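Local coordinates for protein nucleoporin NUP82 (Chaetomium thermophilum, PDB 5CWW) that probably serves as a structural component of the nuclear pore complex and as a docking partner for transport factors, its present part being the N-terminal beta-propeller domain, at residues Lys42-Thr48 / Asp115-Leu120; Leu120-Pro124 / Ser177-His181; Ala227-Gln232 / Leu451-Ser455; Arg262-Ala268 / Gly396-Arg400; Asn421-Leu425 / Phe520-Leu526. All blocks are in the same frame, centred on the assembly; numbering follows the deposited sequence.

Interaction 1: residues Lys42-Thr48 / Asp115-Leu120; sequences KPGPRRT and DDIRQL
Lys-42 lies across the end of Arg-118 at about a right angle, its CG 3.3 Å from Arg-118 NH2 and its CE at the edge of the guanidinium, in its plane. The arginine comes to this place by a bend at chi2 (-75°), beyond which the chain runs out straight to NE. The two like charges are near each other but not in contact; the aliphatic part of the lysine does the touching, and Lys-42 NZ continues toward Asp-115 OD2, 4.5 Å off and beyond a salt bridge. Farther along, the backbones meet in a single beta bridge. Arg-47 N donates to Arg-118 O (2.9 Å), and Leu-120 N returns a bond to Arg-47 O (2.8 Å). From this bridge the side chains of Arg-47 and Gln-119 run side by side in the same direction, and Gln-119 OE1 sits at the guanidinium edge, 3.5 Å from Arg-47 CD. Their polar ends are held by others: Arg-47 forms a salt bridge with Asp-391 and donates to Phe-492 O, while Gln-119 NE2 donates to Val-176 O. Arg-118 and Gln-119 both face Leu-132, a classic beta bulge at the start of strand 119-122. The loop before strand 49-52 is therefore laid against an edge strand of the next sheet, and Arg-47 reaches on to strands 389-395 and 491-494.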
# COMPACT_ATOMS: atom_id res chain seq x y z
N LYS B 42 9.67 19.40 -0.09
CA LYS B 42 9.04 18.69 -1.20
C LYS B 42 8.10 17.60 -0.67
O LYS B 42 8.55 16.71 0.05
CB LYS B 42 10.11 18.09 -2.12
CG LYS B 42 9.65 17.88 -3.55
CD LYS B 42 10.82 17.88 -4.52
CE LYS B 42 10.37 17.72 -5.96
NZ LYS B 42 11.47 17.98 -6.93
N PRO B 43 6.81 17.68 -1.02
CA PRO B 43 5.82 16.79 -0.39
C PRO B 43 6.06 15.31 -0.65
O PRO B 43 6.30 14.91 -1.80
CB PRO B 43 4.49 17.24 -1.02
CG PRO B 43 4.88 17.83 -2.32
CD PRO B 43 6.21 18.49 -2.09
N GLY B 44 6.01 14.51 0.41
CA GLY B 44 6.20 13.07 0.30
C GLY B 44 6.77 12.50 1.58
O GLY B 44 7.25 13.24 2.44
N PRO B 45 6.73 11.16 1.72
CA PRO B 45 7.28 10.50 2.91
C PRO B 45 8.81 10.57 2.95
O PRO B 45 9.44 10.76 1.92
CB PRO B 45 6.81 9.05 2.74
CG PRO B 45 6.61 8.87 1.28
CD PRO B 45 6.14 10.20 0.77
N ARG B 46 9.37 10.42 4.15
CA ARG B 46 10.81 10.46 4.33
C ARG B 46 11.28 9.32 5.23
O ARG B 46 11.46 9.49 6.44
CB ARG B 46 11.25 11.80 4.94
CG ARG B 46 12.76 11.97 5.02
CD ARG B 46 13.16 13.25 5.75
NE ARG B 46 14.61 13.42 5.75
CZ ARG B 46 15.31 13.97 6.75
NH1 ARG B 46 14.71 14.40 7.85
NH2 ARG B 46 16.63 14.07 6.64
N ARG B 47 11.47 8.15 4.62
CA ARG B 47 12.02 6.99 5.31
C ARG B 47 13.52 6.90 5.03
O ARG B 47 13.99 5.93 4.44
CB ARG B 47 11.31 5.71 4.87
CG ARG B 47 9.82 5.72 5.15
CD ARG B 47 9.19 4.36 4.96
NE ARG B 47 7.76 4.38 5.25
CZ ARG B 47 7.24 4.36 6.48
NH1 ARG B 47 8.04 4.32 7.54
NH2 ARG B 47 5.93 4.40 6.65
N THR B 48 14.24 7.93 5.45
CA THR B 48 15.64 8.09 5.07
C THR B 48 16.61 7.36 6.00
O THR B 48 17.83 7.48 5.85
CB THR B 48 16.01 9.58 5.03
OG1 THR B 48 15.48 10.23 6.19
CG2 THR B 48 15.44 10.23 3.78
N ASP B 115 17.95 11.87 -8.19
CA ASP B 115 17.19 12.78 -7.34
C ASP B 115 17.33 12.36 -5.88
O ASP B 115 17.78 11.26 -5.58
CB ASP B 115 15.71 12.79 -7.75
CG ASP B 115 15.01 14.08 -7.37
OD1 ASP B 115 15.49 14.79 -6.46
OD2 ASP B 115 13.96 14.39 -7.98
N ASP B 116 16.94 13.25 -4.97
CA ASP B 116 17.06 13.00 -3.54
C ASP B 116 16.35 11.71 -3.14
O ASP B 116 15.21 11.46 -3.54
CB ASP B 116 16.48 14.17 -2.74
CG ASP B 116 17.28 15.45 -2.92
OD1 ASP B 116 18.52 15.37 -3.05
OD2 ASP B 116 16.66 16.53 -2.93
N ILE B 117 17.03 10.89 -2.35
CA ILE B 117 16.44 9.65 -1.85
C ILE B 117 15.28 9.97 -0.92
O ILE B 117 15.36 10.88 -0.09
CB ILE B 117 17.49 8.80 -1.11
CG1 ILE B 117 18.61 8.39 -2.08
CG2 ILE B 117 16.84 7.55 -0.51
CD1 ILE B 117 19.80 7.74 -1.42
N ARG B 118 14.20 9.21 -1.05
CA ARG B 118 12.99 9.41 -0.26
C ARG B 118 12.79 8.30 0.75
O ARG B 118 12.35 8.54 1.87
CB ARG B 118 11.77 9.51 -1.17
CG ARG B 118 11.76 10.74 -2.07
CD ARG B 118 11.41 12.00 -1.29
NE ARG B 118 11.39 13.19 -2.13
CZ ARG B 118 10.37 13.55 -2.90
NH1 ARG B 118 9.26 12.82 -2.94
NH2 ARG B 118 10.45 14.65 -3.64
N GLN B 119 13.12 7.07 0.35
CA GLN B 119 12.88 5.90 1.19
C GLN B 119 14.00 4.87 1.10
O GLN B 119 14.54 4.61 0.02
CB GLN B 119 11.56 5.23 0.82
CG GLN B 119 10.35 6.16 0.78
CD GLN B 119 9.05 5.39 0.71
OE1 GLN B 119 8.80 4.48 1.50
NE2 GLN B 119 8.20 5.75 -0.25
N LEU B 120 14.34 4.29 2.25
CA LEU B 120 15.21 3.13 2.33
C LEU B 120 14.44 2.00 2.99
O LEU B 120 13.91 2.17 4.09
CB LEU B 120 16.48 3.44 3.13
CG LEU B 120 17.33 4.62 2.65
CD1 LEU B 120 18.47 4.87 3.63
CD2 LEU B 120 17.86 4.37 1.25

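Interaction 2: residues Leu120-Pro124 / Ser177-His181; sequences LVMSP and SAVWH
Ala-178 begins the contact with its carbonyl oxygen, which points at both methyls of Val-121: CG1 and CG2 each come to 3.4 Å from Ala-178 O. The methyl of Ala-178 itself lies a little farther from Val-121 CG2. Strands 120-122 and 177-180 run nearly parallel, their axes 10° apart and 7.6 Å from each other at the closest, yet no backbone hydrogen bond joins them. This is the relation between neighbouring blades of a beta-propeller: each strand is an edge strand of its own four-stranded antiparallel sheet, and side chains fill the seam. Trp-180 is the main filler. With CG anti to its carbonyl carbon (chi1 -61°), the indole lies across the end of strand 120-122, sliding past Val-121 in the opposite direction. Trp-180 NE1 gives a nearly straight hydrogen bond to Val-121 O (3.2 Å). That oxygen is in the plane of the indole, whereas the donor stands well above the carbonyl plane and on neither lone pair. A face of the same ring is taken by Ser-123: its CA makes a CH-pi contact, 3.5 Å from the centroid of the five-membered ring of Trp-180, and its CB rests over the middle of the bicycle. Ser-123 OG binds elsewhere, at Phe-128 O and Asp-127. Nearer the backbone, Pro-124 crosses the tryptophan at about a right angle, with Pro-124 CD 3.6 Å from Trp-180 CB. Phe-128 and Leu-190, from strands of the two sheets, also touch the indole.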
# COMPACT_ATOMS: atom_id res chain seq x y z
N LEU B 120 14.34 4.29 2.25
CA LEU B 120 15.21 3.13 2.33
C LEU B 120 14.44 2.00 2.99
O LEU B 120 13.91 2.17 4.09
CB LEU B 120 16.48 3.44 3.13
CG LEU B 120 17.33 4.62 2.65
CD1 LEU B 120 18.47 4.87 3.63
CD2 LEU B 120 17.86 4.37 1.25
N VAL B 121 14.39 0.84 2.34
CA VAL B 121 13.67 -0.30 2.89
C VAL B 121 14.56 -1.53 2.95
O VAL B 121 14.91 -2.12 1.92
CB VAL B 121 12.41 -0.64 2.06
CG1 VAL B 121 11.56 -1.67 2.80
CG2 VAL B 121 11.59 0.61 1.79
N MET B 122 14.91 -1.92 4.17
CA MET B 122 15.75 -3.09 4.41
C MET B 122 14.98 -4.37 4.09
O MET B 122 13.80 -4.47 4.39
CB MET B 122 16.22 -3.11 5.87
CG MET B 122 17.27 -4.17 6.18
SD MET B 122 18.84 -3.90 5.31
CE MET B 122 19.36 -2.33 6.01
N SER B 123 15.67 -5.34 3.50
CA SER B 123 15.05 -6.62 3.18
C SER B 123 15.02 -7.49 4.44
O SER B 123 15.72 -7.19 5.40
CB SER B 123 15.80 -7.32 2.05
OG SER B 123 17.08 -7.75 2.47
N PRO B 124 14.22 -8.57 4.43
CA PRO B 124 14.06 -9.42 5.62
C PRO B 124 15.37 -9.98 6.17
O PRO B 124 15.60 -9.90 7.38
CB PRO B 124 13.16 -10.55 5.11
CG PRO B 124 12.39 -9.95 3.99
CD PRO B 124 13.34 -9.00 3.33
N SER B 177 5.20 2.94 -2.39
CA SER B 177 5.63 1.97 -1.40
C SER B 177 6.49 0.88 -2.03
O SER B 177 6.27 0.48 -3.18
CB SER B 177 4.43 1.32 -0.71
OG SER B 177 3.61 2.30 -0.11
N ALA B 178 7.48 0.44 -1.27
CA ALA B 178 8.26 -0.74 -1.59
C ALA B 178 8.34 -1.60 -0.34
O ALA B 178 8.90 -1.17 0.67
CB ALA B 178 9.65 -0.36 -2.08
N VAL B 179 7.76 -2.79 -0.41
CA VAL B 179 7.73 -3.69 0.74
C VAL B 179 8.11 -5.09 0.31
O VAL B 179 7.65 -5.58 -0.72
CB VAL B 179 6.35 -3.70 1.42
CG1 VAL B 179 6.07 -2.36 2.09
CG2 VAL B 179 5.25 -4.04 0.42
N TRP B 180 8.97 -5.73 1.09
CA TRP B 180 9.44 -7.07 0.78
C TRP B 180 8.36 -8.07 1.18
O TRP B 180 7.71 -7.92 2.21
CB TRP B 180 10.76 -7.35 1.50
CG TRP B 180 11.86 -6.41 1.08
CD1 TRP B 180 12.15 -5.20 1.64
CD2 TRP B 180 12.80 -6.60 0.02
NE1 TRP B 180 13.21 -4.62 0.98
CE2 TRP B 180 13.63 -5.46 -0.01
CE3 TRP B 180 13.02 -7.62 -0.91
CZ2 TRP B 180 14.66 -5.32 -0.94
CZ3 TRP B 180 14.04 -7.48 -1.83
CH2 TRP B 180 14.85 -6.34 -1.83
N HIS B 181 8.17 -9.10 0.36
CA HIS B 181 7.12 -10.08 0.64
C HIS B 181 7.54 -10.96 1.82
O HIS B 181 8.63 -11.52 1.81
CB HIS B 181 6.83 -10.94 -0.59
CG HIS B 181 5.49 -11.60 -0.54
ND1 HIS B 181 5.17 -12.57 0.39
CD2 HIS B 181 4.38 -11.42 -1.29
CE1 HIS B 181 3.92 -12.96 0.20
NE2 HIS B 181 3.42 -12.29 -0.81

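Interaction 3: residues Ala227-Gln232 / Leu451-Ser455; sequences ATYLDQ and LPPRS
Leu-230 and Pro-452 mark the close-packed half of this contact, where Leu-230 N donates to Pro-452 O over 3.0 Å. The same oxygen lies 3.3 Å from Tyr-229 CA and in the plane of the tyrosine ring, at its edge. Leu-451 fills the space beside this bond: its CD1 comes 3.7 Å from Ala-227 CB, and Leu-451 O presses against Leu-230 CD2 while it also accepts a hydrogen bond from Gln-329. Here the 227-232 loop is stiffened from within. It forms a type I beta turn from Tyr-229 to Gln-232, and Gln-232 OE1, carried by an extended side chain (chi2 -176°), accepts from both Thr-228 N and Tyr-229 N. The other half lies toward solvent and is made by one long side chain. Arg-454 crosses the Tyr-229 ring at about a right angle, laying its CG over a face, offset toward the rim, in a CH-pi contact with a distance of 4.0 Å to the ring centroid; Thr-228 CG2 lies over the opposite face. Beyond the ring, Arg-454 NE forms a salt bridge with Asp-231 OD1 (2.6 Å). As a hydrogen bond it is weak, bent to 121° at the hydrogen, although the carboxylate and guanidinium planes are only 16° apart. The loop after helix 221-225 is thus tied to a distant one by a backbone bond and apolar contacts on its packed side, and an exposed ion pair, probably weakened by water, closes the rim.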
# COMPACT_ATOMS: atom_id res chain seq x y z
N ALA B 227 -13.57 -5.26 -12.72
CA ALA B 227 -13.64 -6.51 -13.47
C ALA B 227 -14.74 -7.42 -12.92
O ALA B 227 -15.14 -7.29 -11.77
CB ALA B 227 -12.31 -7.22 -13.42
N THR B 228 -15.21 -8.33 -13.77
CA THR B 228 -16.30 -9.23 -13.42
C THR B 228 -15.82 -10.67 -13.22
O THR B 228 -16.31 -11.37 -12.35
CB THR B 228 -17.40 -9.22 -14.50
OG1 THR B 228 -17.89 -7.88 -14.67
CG2 THR B 228 -18.56 -10.13 -14.12
N TYR B 229 -14.85 -11.09 -14.03
CA TYR B 229 -14.37 -12.47 -14.01
C TYR B 229 -12.87 -12.55 -13.75
O TYR B 229 -12.13 -11.62 -14.08
CB TYR B 229 -14.72 -13.17 -15.32
CG TYR B 229 -16.20 -13.15 -15.64
CD1 TYR B 229 -17.08 -14.00 -14.97
CD2 TYR B 229 -16.72 -12.30 -16.60
CE1 TYR B 229 -18.44 -13.99 -15.25
CE2 TYR B 229 -18.07 -12.28 -16.89
CZ TYR B 229 -18.92 -13.12 -16.21
OH TYR B 229 -20.27 -13.11 -16.50
N LEU B 230 -12.43 -13.66 -13.16
CA LEU B 230 -11.04 -13.80 -12.71
C LEU B 230 -10.03 -13.91 -13.85
O LEU B 230 -8.82 -13.79 -13.62
CB LEU B 230 -10.91 -15.04 -11.80
CG LEU B 230 -11.36 -16.41 -12.32
CD1 LEU B 230 -10.42 -17.00 -13.36
CD2 LEU B 230 -11.48 -17.38 -11.16
N ASP B 231 -10.50 -14.13 -15.07
CA ASP B 231 -9.61 -14.33 -16.21
C ASP B 231 -9.52 -13.11 -17.12
O ASP B 231 -8.89 -13.15 -18.17
CB ASP B 231 -10.05 -15.56 -17.03
CG ASP B 231 -11.50 -15.48 -17.47
OD1 ASP B 231 -12.04 -14.36 -17.56
OD2 ASP B 231 -12.09 -16.55 -17.73
N GLN B 232 -10.16 -12.01 -16.71
CA GLN B 232 -10.05 -10.77 -17.46
C GLN B 232 -8.64 -10.22 -17.33
O GLN B 232 -7.85 -10.70 -16.52
CB GLN B 232 -11.07 -9.74 -16.96
CG GLN B 232 -12.52 -10.11 -17.27
CD GLN B 232 -13.50 -9.02 -16.86
OE1 GLN B 232 -14.42 -9.27 -16.09
NE2 GLN B 232 -13.30 -7.82 -17.39
N LEU B 451 -12.39 -13.25 -8.13
CA LEU B 451 -13.60 -12.99 -8.89
C LEU B 451 -14.15 -14.32 -9.42
O LEU B 451 -13.42 -15.30 -9.50
CB LEU B 451 -13.33 -12.03 -10.04
CG LEU B 451 -13.04 -10.59 -9.64
CD1 LEU B 451 -12.43 -9.82 -10.81
CD2 LEU B 451 -14.31 -9.90 -9.15
N PRO B 452 -15.45 -14.36 -9.77
CA PRO B 452 -16.05 -15.60 -10.27
C PRO B 452 -15.44 -16.07 -11.59
O PRO B 452 -14.89 -15.26 -12.33
CB PRO B 452 -17.52 -15.23 -10.46
CG PRO B 452 -17.74 -14.03 -9.64
CD PRO B 452 -16.45 -13.29 -9.60
N PRO B 453 -15.56 -17.37 -11.90
CA PRO B 453 -15.22 -17.85 -13.24
C PRO B 453 -16.34 -17.52 -14.22
O PRO B 453 -17.47 -17.27 -13.79
CB PRO B 453 -15.08 -19.36 -13.05
CG PRO B 453 -16.01 -19.67 -11.92
CD PRO B 453 -15.96 -18.47 -11.00
N ARG B 454 -16.04 -17.52 -15.51
CA ARG B 454 -17.05 -17.22 -16.52
C ARG B 454 -18.11 -18.32 -16.58
O ARG B 454 -19.19 -18.12 -17.15
CB ARG B 454 -16.39 -17.05 -17.89
CG ARG B 454 -15.47 -15.85 -17.97
CD ARG B 454 -14.82 -15.72 -19.33
NE ARG B 454 -13.88 -14.60 -19.38
CZ ARG B 454 -14.22 -13.34 -19.61
NH1 ARG B 454 -15.49 -13.01 -19.82
NH2 ARG B 454 -13.28 -12.40 -19.64
N SER B 455 -17.81 -19.46 -15.98
CA SER B 455 -18.75 -20.58 -15.92
C SER B 455 -20.01 -20.19 -15.16
O SER B 455 -21.11 -20.64 -15.48
CB SER B 455 -18.09 -21.79 -15.25
OG SER B 455 -16.86 -22.11 -15.86

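Interaction 4: residues Arg262-Ala268 / Gly396-Arg400; sequences RDSGGWA and GEKPR
Glu-397 stands beside the 262-268 loop and can be followed outward over Gly-265. Its CB packs against the backbone N of Leu-425. CG, set between the backbone N and the carbonyl carbon (chi1 55°), then comes 3.6 Å from Gly-265 O. CD passes the same oxygen at 3.8 Å, and at the tip OE2 lies 3.9 Å from Gly-266 CA. The backbone of Glu-397 does the binding: its O accepts from Gly-265 N over 2.9 Å in a nearly straight bond (164°), and it also lies close to Ser-264 CA. Pro-399 rests against the bare CA of Gly-265. On the other flank Lys-398 curls back through bends at chi3 and chi4, which bring its NZ to Asp-263 O (2.9 Å), well above that carbonyl plane. The lysine thus closes on a backbone oxygen, while the Asp-263 carboxylate stays beyond a salt bridge. Trp-267, beyond the glycines, meets the ring of Trp-333. The glycines belong to a type II' beta turn from Gly-265 to Ala-268. Each loop leads from an edge strand of its sheet (254-258, 389-395) to the strand beside it (272-276, 427-432), an arrangement consistent with equivalent loops of neighbouring propeller blades.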
# COMPACT_ATOMS: atom_id res chain seq x y z
N ARG B 262 5.23 -9.77 10.18
CA ARG B 262 5.35 -11.22 10.01
C ARG B 262 5.11 -11.92 11.34
O ARG B 262 4.67 -11.29 12.31
CB ARG B 262 6.72 -11.60 9.44
CG ARG B 262 6.67 -12.84 8.54
CD ARG B 262 8.00 -13.59 8.50
NE ARG B 262 7.91 -14.80 7.70
CZ ARG B 262 8.93 -15.63 7.47
NH1 ARG B 262 10.13 -15.37 7.97
NH2 ARG B 262 8.75 -16.71 6.72
N ASP B 263 5.41 -13.21 11.39
CA ASP B 263 4.97 -14.07 12.48
C ASP B 263 3.44 -14.04 12.57
O ASP B 263 2.87 -14.36 13.61
CB ASP B 263 5.60 -13.64 13.80
CG ASP B 263 7.10 -13.41 13.69
OD1 ASP B 263 7.72 -13.97 12.76
OD2 ASP B 263 7.65 -12.67 14.53
N SER B 264 2.79 -13.66 11.47
CA SER B 264 1.33 -13.62 11.42
C SER B 264 0.80 -14.93 10.87
O SER B 264 1.45 -15.58 10.07
CB SER B 264 0.85 -12.45 10.56
OG SER B 264 1.26 -11.21 11.10
N GLY B 265 -0.40 -15.29 11.31
CA GLY B 265 -1.02 -16.54 10.90
C GLY B 265 -2.12 -16.32 9.89
O GLY B 265 -2.35 -15.20 9.43
N GLY B 266 -2.81 -17.40 9.55
CA GLY B 266 -3.89 -17.35 8.58
C GLY B 266 -3.45 -16.76 7.26
O GLY B 266 -2.34 -17.00 6.79
N TRP B 267 -4.34 -15.97 6.67
CA TRP B 267 -4.09 -15.38 5.36
C TRP B 267 -3.25 -14.11 5.43
O TRP B 267 -2.88 -13.56 4.39
CB TRP B 267 -5.42 -15.07 4.67
CG TRP B 267 -6.26 -16.27 4.40
CD1 TRP B 267 -7.37 -16.67 5.09
CD2 TRP B 267 -6.07 -17.23 3.35
NE1 TRP B 267 -7.88 -17.82 4.54
CE2 TRP B 267 -7.10 -18.18 3.47
CE3 TRP B 267 -5.14 -17.37 2.32
CZ2 TRP B 267 -7.22 -19.26 2.60
CZ3 TRP B 267 -5.25 -18.44 1.46
CH2 TRP B 267 -6.28 -19.38 1.60
N ALA B 268 -2.96 -13.65 6.64
CA ALA B 268 -2.29 -12.37 6.85
C ALA B 268 -0.99 -12.21 6.05
O ALA B 268 -0.78 -11.19 5.40
CB ALA B 268 -2.01 -12.17 8.33
N GLY B 396 -0.83 -8.19 11.81
CA GLY B 396 -1.52 -9.40 11.42
C GLY B 396 -1.97 -10.22 12.61
O GLY B 396 -1.34 -10.19 13.67
N GLU B 397 -3.08 -10.93 12.44
CA GLU B 397 -3.52 -11.90 13.43
C GLU B 397 -2.39 -12.87 13.73
O GLU B 397 -1.59 -13.18 12.84
CB GLU B 397 -4.75 -12.67 12.93
CG GLU B 397 -4.53 -13.34 11.57
CD GLU B 397 -5.55 -14.42 11.28
OE1 GLU B 397 -5.82 -15.24 12.18
OE2 GLU B 397 -6.06 -14.46 10.15
N LYS B 398 -2.31 -13.34 14.97
CA LYS B 398 -1.29 -14.31 15.34
C LYS B 398 -1.94 -15.68 15.52
O LYS B 398 -3.10 -15.77 15.92
CB LYS B 398 -0.59 -13.88 16.63
CG LYS B 398 0.06 -12.50 16.53
CD LYS B 398 1.14 -12.30 17.58
CE LYS B 398 2.42 -13.07 17.25
NZ LYS B 398 3.03 -12.63 15.96
N PRO B 399 -1.19 -16.76 15.20
CA PRO B 399 -1.75 -18.11 15.36
C PRO B 399 -2.22 -18.39 16.79
O PRO B 399 -1.60 -17.92 17.74
CB PRO B 399 -0.57 -19.02 14.99
CG PRO B 399 0.30 -18.18 14.13
CD PRO B 399 0.17 -16.78 14.65
N ARG B 400 -3.30 -19.15 16.92
CA ARG B 400 -3.85 -19.47 18.22
C ARG B 400 -3.09 -20.63 18.87
O ARG B 400 -2.64 -21.55 18.18
CB ARG B 400 -5.34 -19.83 18.10
CG ARG B 400 -6.16 -18.80 17.33
CD ARG B 400 -7.61 -19.24 17.20
NE ARG B 400 -8.34 -18.45 16.21
CZ ARG B 400 -9.60 -18.68 15.85
NH1 ARG B 400 -10.28 -19.67 16.40
NH2 ARG B 400 -10.18 -17.91 14.94

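Interaction 5: residues Asn421-Leu425 / Phe520-Leu526; sequences NGLSL and FRLESEL
Ser-424 and Glu-523 carry the polar part of the contact, in which one carboxylate oxygen takes two bonds. Glu-523 OE1 accepts from Ser-424 OG at 2.7 Å, using the syn lone pair, and from Ser-424 N at 2.9 Å, with the amide coming from above the carboxylate plane. The glutamate gets there with CG anti to the backbone N (chi1 178°) and a bend at chi2, which sets OE1 beside the amide and hydroxyl of Ser-424. Ser-424 OG is further bound by a basic side chain of another protein chain, which would be expected to favour the charged carboxylate. The apolar contacts gather round Leu-423 CD1, which lies 3.9 Å from Leu-522 CG and 4.2 Å from Leu-526 CD1; Leu-425 adds a methyl to the same two leucines. A third kind is edge contact: Phe-520 CE1 reaches Gly-422 CA at 3.7 Å, with Asn-421 O also near the plane of the ring. Helix 518-526 thereby lies along the loop that leads into strand 427-432, while its Leu-522 also touches Leu-541 of helix 534-543.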
# COMPACT_ATOMS: atom_id res chain seq x y z
N ASN B 421 2.78 -14.39 20.50
CA ASN B 421 1.56 -14.34 21.30
C ASN B 421 0.93 -12.95 21.25
O ASN B 421 1.59 -11.95 21.52
CB ASN B 421 1.85 -14.73 22.75
CG ASN B 421 0.59 -14.84 23.58
OD1 ASN B 421 -0.49 -15.12 23.06
ND2 ASN B 421 0.72 -14.62 24.89
N GLY B 422 -0.35 -12.90 20.90
CA GLY B 422 -1.05 -11.63 20.75
C GLY B 422 -2.51 -11.82 20.41
O GLY B 422 -3.15 -12.75 20.90
N LEU B 423 -3.04 -10.95 19.56
CA LEU B 423 -4.46 -10.95 19.23
C LEU B 423 -4.76 -11.77 17.98
O LEU B 423 -4.10 -11.61 16.95
CB LEU B 423 -4.96 -9.52 19.04
CG LEU B 423 -6.47 -9.35 18.81
CD1 LEU B 423 -7.26 -9.74 20.06
CD2 LEU B 423 -6.79 -7.92 18.40
N SER B 424 -5.77 -12.63 18.07
CA SER B 424 -6.17 -13.47 16.94
C SER B 424 -7.01 -12.70 15.92
O SER B 424 -7.92 -13.26 15.30
CB SER B 424 -6.96 -14.68 17.44
OG SER B 424 -8.09 -14.28 18.20
N LEU B 425 -6.70 -11.41 15.74
CA LEU B 425 -7.39 -10.58 14.76
C LEU B 425 -6.40 -9.62 14.12
O LEU B 425 -5.48 -9.14 14.78
CB LEU B 425 -8.51 -9.77 15.42
CG LEU B 425 -9.66 -10.50 16.11
CD1 LEU B 425 -10.48 -9.49 16.89
CD2 LEU B 425 -10.53 -11.24 15.11
N PHE B 520 -4.29 -7.93 24.58
CA PHE B 520 -4.18 -9.18 25.34
C PHE B 520 -5.45 -9.47 26.14
O PHE B 520 -5.83 -10.63 26.29
CB PHE B 520 -2.97 -9.12 26.27
CG PHE B 520 -1.65 -9.00 25.56
CD1 PHE B 520 -1.35 -9.81 24.47
CD2 PHE B 520 -0.70 -8.09 25.98
CE1 PHE B 520 -0.14 -9.70 23.81
CE2 PHE B 520 0.52 -7.97 25.32
CZ PHE B 520 0.80 -8.78 24.24
N ARG B 521 -6.10 -8.42 26.64
CA ARG B 521 -7.33 -8.60 27.39
C ARG B 521 -8.46 -9.07 26.48
O ARG B 521 -9.31 -9.86 26.88
CB ARG B 521 -7.74 -7.30 28.10
CG ARG B 521 -6.74 -6.80 29.13
CD ARG B 521 -7.34 -5.70 29.98
NE ARG B 521 -6.34 -4.74 30.45
CZ ARG B 521 -5.55 -4.94 31.50
NH1 ARG B 521 -5.63 -6.06 32.21
NH2 ARG B 521 -4.66 -4.01 31.84
N LEU B 522 -8.47 -8.57 25.25
CA LEU B 522 -9.49 -8.98 24.29
C LEU B 522 -9.28 -10.44 23.91
O LEU B 522 -10.23 -11.22 23.86
CB LEU B 522 -9.46 -8.10 23.04
CG LEU B 522 -10.44 -8.51 21.93
CD1 LEU B 522 -11.87 -8.64 22.45
CD2 LEU B 522 -10.39 -7.52 20.76
N GLU B 523 -8.03 -10.81 23.65
CA GLU B 523 -7.70 -12.18 23.25
C GLU B 523 -8.06 -13.17 24.35
O GLU B 523 -8.54 -14.27 24.07
CB GLU B 523 -6.22 -12.30 22.90
CG GLU B 523 -5.78 -13.71 22.52
CD GLU B 523 -6.47 -14.24 21.28
OE1 GLU B 523 -7.03 -13.43 20.51
OE2 GLU B 523 -6.48 -15.47 21.07
N SER B 524 -7.81 -12.80 25.60
CA SER B 524 -8.13 -13.68 26.73
C SER B 524 -9.63 -13.92 26.80
O SER B 524 -10.08 -15.03 27.10
CB SER B 524 -7.62 -13.09 28.04
OG SER B 524 -8.28 -11.88 28.35
N GLU B 525 -10.41 -12.88 26.52
CA GLU B 525 -11.86 -13.03 26.48
C GLU B 525 -12.30 -13.92 25.31
O GLU B 525 -13.26 -14.68 25.44
CB GLU B 525 -12.54 -11.66 26.37
CG GLU B 525 -14.04 -11.72 26.58
CD GLU B 525 -14.43 -12.35 27.90
OE1 GLU B 525 -13.71 -12.13 28.90
OE2 GLU B 525 -15.44 -13.08 27.94
N LEU B 526 -11.61 -13.81 24.19
CA LEU B 526 -11.90 -14.66 23.03
C LEU B 526 -11.59 -16.12 23.34
O LEU B 526 -12.25 -17.02 22.83
CB LEU B 526 -11.11 -14.20 21.80
CG LEU B 526 -11.55 -12.87 21.19
CD1 LEU B 526 -10.53 -12.40 20.15
CD2 LEU B 526 -12.93 -12.97 20.56

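In the fold
From the N terminus, interaction 1 first closes a loop around the sheet of strands 49-52 to 106-110, by pairing the chain ahead of it with the start of strand 119-122. Interaction 2 follows in series, sharing Leu-120, and joins that strand to strand 175-180 after the second sheet. Interaction 3 then opens, spanning 227-232 to 451-455 at the chain's edge. Interaction 4 is nested inside it, joining loops of two neighbouring sheets. Interaction 5 begins within the same span but ends at helix 518-526, beyond it, so that it crosses interaction 3. Interactions 4 and 5 touch where Lys-398 meets Leu-423, and lie across the chain's centre from interaction 1.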